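Long-range contacts in aminotransferase (Psychrobacter arcticus 273-4, PDB 3IF2), which binds pyridoxal 5'-phosphate and probably transfers amino groups between amino acids and keto acids, perhaps as a valine-pyruvate transaminase: residues R98-N103 and A260-D265; K141-S146 and E204-A209; L375-L380 and R438-N443. All coordinates share one frame; numbering follows the deposited sequence.

Contact 1: residues R98-N103 and A260-D265; sequences RHYDWN and AHLNWD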
# COMPACT_ATOMS: atom_id res chain seq x y z
N ARG A 98 -21.21 -19.95 -1.74
CA ARG A 98 -21.42 -21.29 -1.14
C ARG A 98 -21.97 -21.18 0.27
O ARG A 98 -22.92 -21.87 0.62
CB ARG A 98 -20.10 -22.09 -0.97
CG ARG A 98 -19.55 -22.80 -2.18
CD ARG A 98 -18.52 -23.92 -1.80
NE ARG A 98 -17.30 -23.49 -1.11
CZ ARG A 98 -16.24 -22.90 -1.68
NH1 ARG A 98 -16.23 -22.54 -2.97
NH2 ARG A 98 -15.17 -22.61 -0.93
N HIS A 99 -21.32 -20.34 1.07
CA HIS A 99 -21.65 -20.21 2.48
C HIS A 99 -22.77 -19.22 2.87
O HIS A 99 -23.37 -19.41 3.94
CB HIS A 99 -20.36 -19.89 3.27
CG HIS A 99 -19.36 -21.00 3.24
ND1 HIS A 99 -19.60 -22.22 3.83
CD2 HIS A 99 -18.12 -21.08 2.72
CE1 HIS A 99 -18.55 -23.00 3.66
NE2 HIS A 99 -17.64 -22.34 2.98
N TYR A 100 -23.06 -18.21 2.04
CA TYR A 100 -24.06 -17.16 2.36
C TYR A 100 -25.12 -16.82 1.32
O TYR A 100 -26.11 -16.15 1.65
CB TYR A 100 -23.35 -15.88 2.78
CG TYR A 100 -22.34 -16.10 3.88
CD1 TYR A 100 -22.76 -16.29 5.19
CD2 TYR A 100 -20.95 -16.17 3.61
CE1 TYR A 100 -21.84 -16.52 6.22
CE2 TYR A 100 -20.02 -16.41 4.64
CZ TYR A 100 -20.48 -16.58 5.94
OH TYR A 100 -19.65 -16.82 6.98
N ASP A 101 -24.94 -17.26 0.07
CA ASP A 101 -25.90 -17.02 -1.01
C ASP A 101 -26.23 -15.51 -1.27
O ASP A 101 -27.39 -15.12 -1.47
CB ASP A 101 -27.19 -17.86 -0.74
CG ASP A 101 -28.04 -18.07 -2.00
OD1 ASP A 101 -27.51 -18.32 -3.10
OD2 ASP A 101 -29.28 -18.00 -1.86
N TRP A 102 -25.18 -14.68 -1.25
CA TRP A 102 -25.30 -13.24 -1.53
C TRP A 102 -25.36 -12.90 -3.03
O TRP A 102 -25.58 -11.74 -3.37
CB TRP A 102 -24.15 -12.44 -0.88
CG TRP A 102 -24.08 -12.53 0.62
CD1 TRP A 102 -25.12 -12.70 1.48
CD2 TRP A 102 -22.92 -12.34 1.44
NE1 TRP A 102 -24.68 -12.68 2.77
CE2 TRP A 102 -23.33 -12.46 2.79
CE3 TRP A 102 -21.56 -12.09 1.17
CZ2 TRP A 102 -22.45 -12.35 3.87
CZ3 TRP A 102 -20.67 -11.98 2.25
CH2 TRP A 102 -21.13 -12.11 3.58
N ASN A 103 -25.18 -13.90 -3.90
CA ASN A 103 -25.19 -13.76 -5.36
C ASN A 103 -24.12 -12.76 -5.85
O ASN A 103 -24.36 -11.95 -6.76
CB ASN A 103 -26.60 -13.44 -5.87
CG ASN A 103 -26.80 -13.81 -7.33
OD1 ASN A 103 -26.05 -14.63 -7.87
ND2 ASN A 103 -27.82 -13.24 -7.96
N ALA A 260 -23.65 -14.76 16.55
CA ALA A 260 -23.68 -13.65 15.57
C ALA A 260 -23.88 -14.14 14.14
O ALA A 260 -23.55 -15.28 13.82
CB ALA A 260 -22.38 -12.83 15.65
N HIS A 261 -24.42 -13.27 13.29
CA HIS A 261 -24.60 -13.56 11.87
C HIS A 261 -23.86 -12.55 10.99
O HIS A 261 -23.85 -11.37 11.29
CB HIS A 261 -26.08 -13.61 11.52
CG HIS A 261 -26.83 -14.68 12.24
ND1 HIS A 261 -28.11 -14.51 12.72
CD2 HIS A 261 -26.44 -15.92 12.62
CE1 HIS A 261 -28.50 -15.62 13.32
NE2 HIS A 261 -27.50 -16.49 13.29
N LEU A 262 -23.21 -13.05 9.93
CA LEU A 262 -22.52 -12.20 8.96
C LEU A 262 -23.55 -11.96 7.86
O LEU A 262 -23.96 -12.92 7.19
CB LEU A 262 -21.28 -12.88 8.39
CG LEU A 262 -20.40 -12.02 7.45
CD1 LEU A 262 -19.75 -10.87 8.22
CD2 LEU A 262 -19.33 -12.89 6.77
N ASN A 263 -24.00 -10.71 7.73
CA ASN A 263 -24.96 -10.30 6.70
C ASN A 263 -24.36 -9.28 5.74
O ASN A 263 -23.39 -8.58 6.06
CB ASN A 263 -26.23 -9.73 7.34
CG ASN A 263 -27.12 -10.80 7.97
OD1 ASN A 263 -27.46 -10.70 9.15
ND2 ASN A 263 -27.49 -11.81 7.20
N TRP A 264 -24.97 -9.20 4.56
CA TRP A 264 -24.57 -8.29 3.50
C TRP A 264 -25.72 -7.97 2.53
O TRP A 264 -26.66 -8.76 2.36
CB TRP A 264 -23.40 -8.91 2.71
CG TRP A 264 -22.84 -8.00 1.64
CD1 TRP A 264 -21.89 -7.04 1.80
CD2 TRP A 264 -23.25 -7.95 0.28
NE1 TRP A 264 -21.66 -6.41 0.61
CE2 TRP A 264 -22.49 -6.94 -0.34
CE3 TRP A 264 -24.19 -8.64 -0.48
CZ2 TRP A 264 -22.65 -6.62 -1.69
CZ3 TRP A 264 -24.34 -8.32 -1.82
CH2 TRP A 264 -23.57 -7.33 -2.41
N ASP A 265 -25.62 -6.77 1.96
CA ASP A 265 -26.48 -6.29 0.87
C ASP A 265 -25.72 -5.15 0.14
O ASP A 265 -24.60 -4.81 0.57
CB ASP A 265 -27.88 -5.89 1.36
CG ASP A 265 -27.90 -4.66 2.28
OD1 ASP A 265 -26.92 -3.86 2.35
OD2 ASP A 265 -28.95 -4.49 2.95
O HOH W 1 -25.94 -13.52 5.21

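Contact 2: residues K141-S146 and E204-A209; sequences KSVDKS and EGRIGA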
# COMPACT_ATOMS: atom_id res chain seq x y z
N LYS A 141 -20.71 26.73 -0.13
CA LYS A 141 -20.45 26.07 -1.41
C LYS A 141 -19.99 24.60 -1.26
O LYS A 141 -20.11 23.82 -2.21
CB LYS A 141 -19.45 26.87 -2.26
N SER A 142 -19.42 24.24 -0.10
CA SER A 142 -19.02 22.84 0.24
C SER A 142 -19.31 22.55 1.73
O SER A 142 -19.52 23.48 2.52
CB SER A 142 -17.54 22.59 -0.11
OG SER A 142 -16.69 23.37 0.71
N VAL A 143 -19.33 21.27 2.13
CA VAL A 143 -19.68 20.89 3.51
C VAL A 143 -18.92 19.66 3.97
O VAL A 143 -18.79 18.71 3.21
CB VAL A 143 -21.23 20.65 3.64
CG1 VAL A 143 -21.72 19.63 2.62
CG2 VAL A 143 -21.62 20.23 5.06
N ASP A 144 -18.41 19.67 5.20
CA ASP A 144 -17.70 18.52 5.79
C ASP A 144 -18.68 17.45 6.27
O ASP A 144 -19.73 17.77 6.84
CB ASP A 144 -16.81 18.93 6.98
CG ASP A 144 -15.49 19.57 6.55
OD1 ASP A 144 -15.15 19.57 5.34
OD2 ASP A 144 -14.77 20.03 7.45
N LYS A 145 -18.35 16.19 6.01
CA LYS A 145 -19.13 15.06 6.50
C LYS A 145 -18.21 14.13 7.29
O LYS A 145 -17.01 14.05 7.03
CB LYS A 145 -19.85 14.30 5.39
CG LYS A 145 -20.80 15.15 4.59
CD LYS A 145 -21.82 14.32 3.84
CE LYS A 145 -22.69 15.22 3.00
NZ LYS A 145 -23.85 14.51 2.42
N SER A 146 -18.80 13.41 8.24
CA SER A 146 -18.07 12.51 9.13
C SER A 146 -18.48 11.06 8.98
O SER A 146 -19.57 10.77 8.47
CB SER A 146 -18.32 12.94 10.58
OG SER A 146 -17.64 14.14 10.84
N GLU A 204 -29.31 16.30 9.81
CA GLU A 204 -28.99 17.38 8.84
C GLU A 204 -28.20 16.98 7.55
O GLU A 204 -27.89 17.85 6.73
CB GLU A 204 -28.31 18.55 9.57
CG GLU A 204 -29.23 19.23 10.65
CD GLU A 204 -28.52 20.27 11.54
OE1 GLU A 204 -27.33 20.10 11.86
OE2 GLU A 204 -29.17 21.24 11.95
N GLY A 205 -27.90 15.69 7.37
CA GLY A 205 -27.19 15.20 6.18
C GLY A 205 -25.68 15.39 6.13
O GLY A 205 -25.12 15.42 5.03
N ARG A 206 -25.04 15.47 7.30
CA ARG A 206 -23.59 15.68 7.44
C ARG A 206 -22.81 14.42 7.87
O ARG A 206 -21.69 14.52 8.41
CB ARG A 206 -23.33 16.86 8.39
CG ARG A 206 -23.92 18.18 7.90
CD ARG A 206 -23.54 19.38 8.77
NE ARG A 206 -24.08 19.31 10.13
CZ ARG A 206 -23.37 18.96 11.21
NH1 ARG A 206 -22.08 18.67 11.10
NH2 ARG A 206 -23.97 18.93 12.39
N ILE A 207 -23.39 13.24 7.65
CA ILE A 207 -22.73 11.94 7.95
C ILE A 207 -22.63 11.21 6.61
O ILE A 207 -23.65 10.96 5.96
CB ILE A 207 -23.51 11.10 9.01
CG1 ILE A 207 -23.49 11.79 10.38
CG2 ILE A 207 -22.91 9.69 9.15
CD1 ILE A 207 -22.10 11.91 11.02
N GLY A 208 -21.41 10.90 6.18
CA GLY A 208 -21.17 10.20 4.91
C GLY A 208 -21.27 8.67 4.92
O GLY A 208 -21.61 8.07 3.91
N ALA A 209 -20.97 8.06 6.06
CA ALA A 209 -21.05 6.60 6.24
C ALA A 209 -21.09 6.26 7.72
O ALA A 209 -20.79 7.11 8.55
CB ALA A 209 -19.86 5.93 5.60

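Contact 3: residues L375-L380 and R438-N443; sequences LPISTL and RELYDN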
# COMPACT_ATOMS: atom_id res chain seq x y z
N LEU A 375 -9.78 4.89 39.64
CA LEU A 375 -8.33 4.74 39.75
C LEU A 375 -7.76 6.12 40.13
O LEU A 375 -8.13 7.12 39.49
CB LEU A 375 -7.73 4.21 38.44
CG LEU A 375 -6.23 3.84 38.39
CD1 LEU A 375 -5.85 2.82 39.44
CD2 LEU A 375 -5.84 3.33 36.98
N PRO A 376 -6.90 6.21 41.18
CA PRO A 376 -6.37 7.53 41.59
C PRO A 376 -5.50 8.27 40.55
O PRO A 376 -5.33 9.48 40.67
CB PRO A 376 -5.56 7.23 42.86
CG PRO A 376 -5.91 5.85 43.24
CD PRO A 376 -6.34 5.13 42.02
N ILE A 377 -4.95 7.53 39.59
CA ILE A 377 -4.18 8.11 38.48
C ILE A 377 -4.94 7.82 37.19
O ILE A 377 -5.90 7.05 37.19
CB ILE A 377 -2.70 7.58 38.46
CG1 ILE A 377 -2.60 6.07 38.15
CG2 ILE A 377 -2.00 7.92 39.80
CD1 ILE A 377 -1.17 5.54 38.08
N SER A 378 -4.56 8.49 36.10
CA SER A 378 -5.15 8.22 34.79
C SER A 378 -4.45 6.99 34.22
O SER A 378 -3.29 6.72 34.58
CB SER A 378 -5.00 9.41 33.82
OG SER A 378 -3.66 9.59 33.41
N THR A 379 -5.12 6.27 33.32
CA THR A 379 -4.51 5.09 32.68
C THR A 379 -3.30 5.46 31.80
O THR A 379 -2.40 4.64 31.65
CB THR A 379 -5.52 4.20 31.98
OG1 THR A 379 -6.36 4.97 31.11
CG2 THR A 379 -6.38 3.48 33.03
N LEU A 380 -3.26 6.69 31.27
CA LEU A 380 -2.05 7.20 30.57
C LEU A 380 -0.86 7.27 31.54
O LEU A 380 0.28 7.05 31.13
CB LEU A 380 -2.27 8.58 29.95
CG LEU A 380 -1.05 9.21 29.19
CD1 LEU A 380 -0.50 8.25 28.10
CD2 LEU A 380 -1.38 10.60 28.62
N ARG A 438 -2.84 -2.48 42.87
CA ARG A 438 -3.23 -2.69 44.27
C ARG A 438 -2.61 -1.62 45.16
O ARG A 438 -3.30 -1.05 46.00
CB ARG A 438 -2.83 -4.08 44.78
CG ARG A 438 -3.71 -5.24 44.30
CD ARG A 438 -3.50 -6.49 45.19
NE ARG A 438 -2.09 -6.84 45.36
CZ ARG A 438 -1.33 -7.53 44.50
NH1 ARG A 438 -1.81 -8.02 43.35
NH2 ARG A 438 -0.04 -7.74 44.81
N GLU A 439 -1.32 -1.34 44.94
CA GLU A 439 -0.56 -0.32 45.70
C GLU A 439 -1.22 1.07 45.57
O GLU A 439 -1.28 1.82 46.56
CB GLU A 439 0.92 -0.33 45.23
CG GLU A 439 1.94 0.44 46.07
CD GLU A 439 1.91 1.95 45.89
OE1 GLU A 439 1.47 2.46 44.84
OE2 GLU A 439 2.35 2.65 46.82
N LEU A 440 -1.72 1.40 44.37
CA LEU A 440 -2.44 2.66 44.09
C LEU A 440 -3.76 2.73 44.86
O LEU A 440 -4.04 3.74 45.51
CB LEU A 440 -2.70 2.87 42.58
CG LEU A 440 -1.60 3.44 41.66
CD1 LEU A 440 -0.15 3.11 42.09
CD2 LEU A 440 -1.87 3.00 40.19
N TYR A 441 -4.57 1.68 44.77
CA TYR A 441 -5.86 1.63 45.51
C TYR A 441 -5.70 1.64 47.03
O TYR A 441 -6.53 2.20 47.74
CB TYR A 441 -6.72 0.43 45.10
CG TYR A 441 -7.53 0.60 43.82
CD1 TYR A 441 -8.68 1.39 43.80
CD2 TYR A 441 -7.18 -0.09 42.65
CE1 TYR A 441 -9.44 1.53 42.64
CE2 TYR A 441 -7.94 0.05 41.48
CZ TYR A 441 -9.07 0.86 41.49
OH TYR A 441 -9.82 0.98 40.37
N ASP A 442 -4.63 1.02 47.53
CA ASP A 442 -4.36 0.93 48.98
C ASP A 442 -3.98 2.25 49.67
O ASP A 442 -3.98 2.28 50.88
CB ASP A 442 -3.30 -0.16 49.27
CG ASP A 442 -3.81 -1.60 49.03
OD1 ASP A 442 -5.05 -1.83 48.98
OD2 ASP A 442 -2.95 -2.52 48.91
N ASN A 443 -3.66 3.31 48.91
CA ASN A 443 -3.30 4.64 49.46
C ASN A 443 -4.23 5.74 48.90
O ASN A 443 -4.09 6.14 47.74
CB ASN A 443 -1.82 4.98 49.13
CG ASN A 443 -0.89 3.77 49.27
OD1 ASN A 443 -1.01 2.95 50.19
ND2 ASN A 443 0.05 3.65 48.33

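Contact 1: residues R98-N103 and A260-D265
Trp102 lays the six-membered ring of its indole over the CB of Trp264, which stands almost above the ring centre, 3.6 Å from the centroid and 13° off the normal, a clear CH-pi contact. The two indoles themselves meet obliquely, the six-membered ring of Trp102 and the five-membered ring of Trp264 being inclined by 38°. With CG of Trp264 anti to its own backbone N (chi1 -176°), the second indole swings past the first, and its CE3 comes to 3.8 Å from CB of Trp102. The opposite face of the Trp102 indole carries CB of Tyr100, off-centre near the rim, which leaves this ring sandwiched between a residue of its own segment and one of the other.

The edge of the same indole does different work. Leu262 O lies near the ring plane, 3.7 Å from Trp102 CZ2, while Leu262 CD2 approaches Trp102 CH2 at the same distance of 3.7 Å. Leu262 CD2 also lies 3.9 Å from Tyr100 OH, and the leucine crosses both aromatic side chains at about a right angle. A water in the indole plane accepts from Trp102 NE1 at 2.9 Å and donates to Leu262 O; a weak bond from Asn263 ND2 reaches it too.

Leu270 of strand 268-273 touches Trp102, Leu262 and Trp264, so the contact packs the C-terminal end of helix 86-100 and the loop beyond it against the loop leading into that strand. The Leu262 side chain is about 13 Å from a bound pyridoxal phosphate. The chemistry is mainly aromatic and aliphatic, and the water-mediated polar contact lies at the NE1 edge of Trp102, joining the segments without a direct hydrogen bond between them.

Contact 2: residues K141-S146 and E204-A209
Ser146 pairs with Ile207 as a parallel bridge. Ser146 N donates to Arg206 O at 3.1 Å, and Gly208 N donates to Ser146 O at 2.9 Å, so Ser146 bonds to the residues flanking its bridge partner, the usual parallel pattern. Close CA-H...O contacts add to the pairing: Lys145 CA lies 3.2 Å from Arg206 O, and Ile207 CA approaches Ser146 O. The side chains of Ser146 and Ile207 share one face of the sheet, where Ser146 CB meets Ile207 CD1 at 3.9 Å.

Lys145 reaches across ahead of this pairing. Extended beyond CG, its chain runs alongside the Arg206 backbone until Lys145 NZ makes a weak hydrogen bond of 3.0 Å to Gly205 O; its ammonium also has a cation-pi partner in Phe130. Shortened to an alanine, this side chain would lose its methylenes and ammonium, which would probably leave Gly205 O without its lysine partner and Phe130 without its cation. Gly205 takes a positive phi in a Schellman motif that ends helix 200-203 and turns the chain into strand 207-213. The Arg206 side chain is modelled in two conformers, so the long salt bridge that one of them makes to Glu204 is doubtful.

Strand 142-149 lies in the large mixed sheet, antiparallel to strand 128-131 and parallel to strands 168-170 and 207-213, consistent with the large domain of a fold type I pyridoxal-phosphate aminotransferase. Ala169 of strand 168-170 touches Ser146 and Ile207, while Ala201 of helix 200-203 packs on Ile207.

Contact 3: residues L375-L380 and R438-N443
Ile377 holds CG1 between its backbone N and carbonyl carbon (chi1 66°), and with the chain extended to CD1, Ile377 CD1 meets Leu440 CD2 at 3.4 Å. That is tight for two methyls, and the second torsion of Leu440 (29°) sits away from a staggered position, so the exact placement of its methyls is doubtful. The Leu440 side chain points from the helix toward residues 375-377 and crosses the isoleucine at about a right angle. Leu440 CD2 also approaches Leu375 CD1, 4.1 Å away. Leu375 CD1 lies at the same time 4.0 Å from Tyr441 CE2, meeting the ring obliquely, so Leu375 fits against two successive residues of the helix. Pro376 rests on the backbone here, its CG 3.6 Å from Leu440 O. The contact is wholly van der Waals; the Tyr441 hydroxyl is hydrogen-bonded to Lys373 O, which helps to hold the phenol beside the start of segment 375-380.

Residues 375-377 belong to the link between strand 367-372 and helix 379-388, whose N-cap, Ser378, bonds through OG to Asp381 N. Leu382 and Arg385 of that helix touch Leu375 and Ile377 respectively. The link thereby packs against the last turn of helix 423-441, near the C-terminus of the chain.

Contacts 1 and 3 are surface contacts made by loop residues against a helix end or the turn just past it, whereas contact 2, partly buried, joins two strands of the large mixed sheet and is held mainly by backbone hydrogen bonds. In contact 1 aromatic rings and one water replace such bonds; contact 3 has aliphatic groups and a tyrosine. Contact 1 packs beside strand 268-273 of the same sheet to which contact 2 belongs, and contact 2 is nested within the loop that contact 1 closes. Contact 3 follows both in sequence and lies across the chain's centre from contact 1, their centres about 46 Å apart.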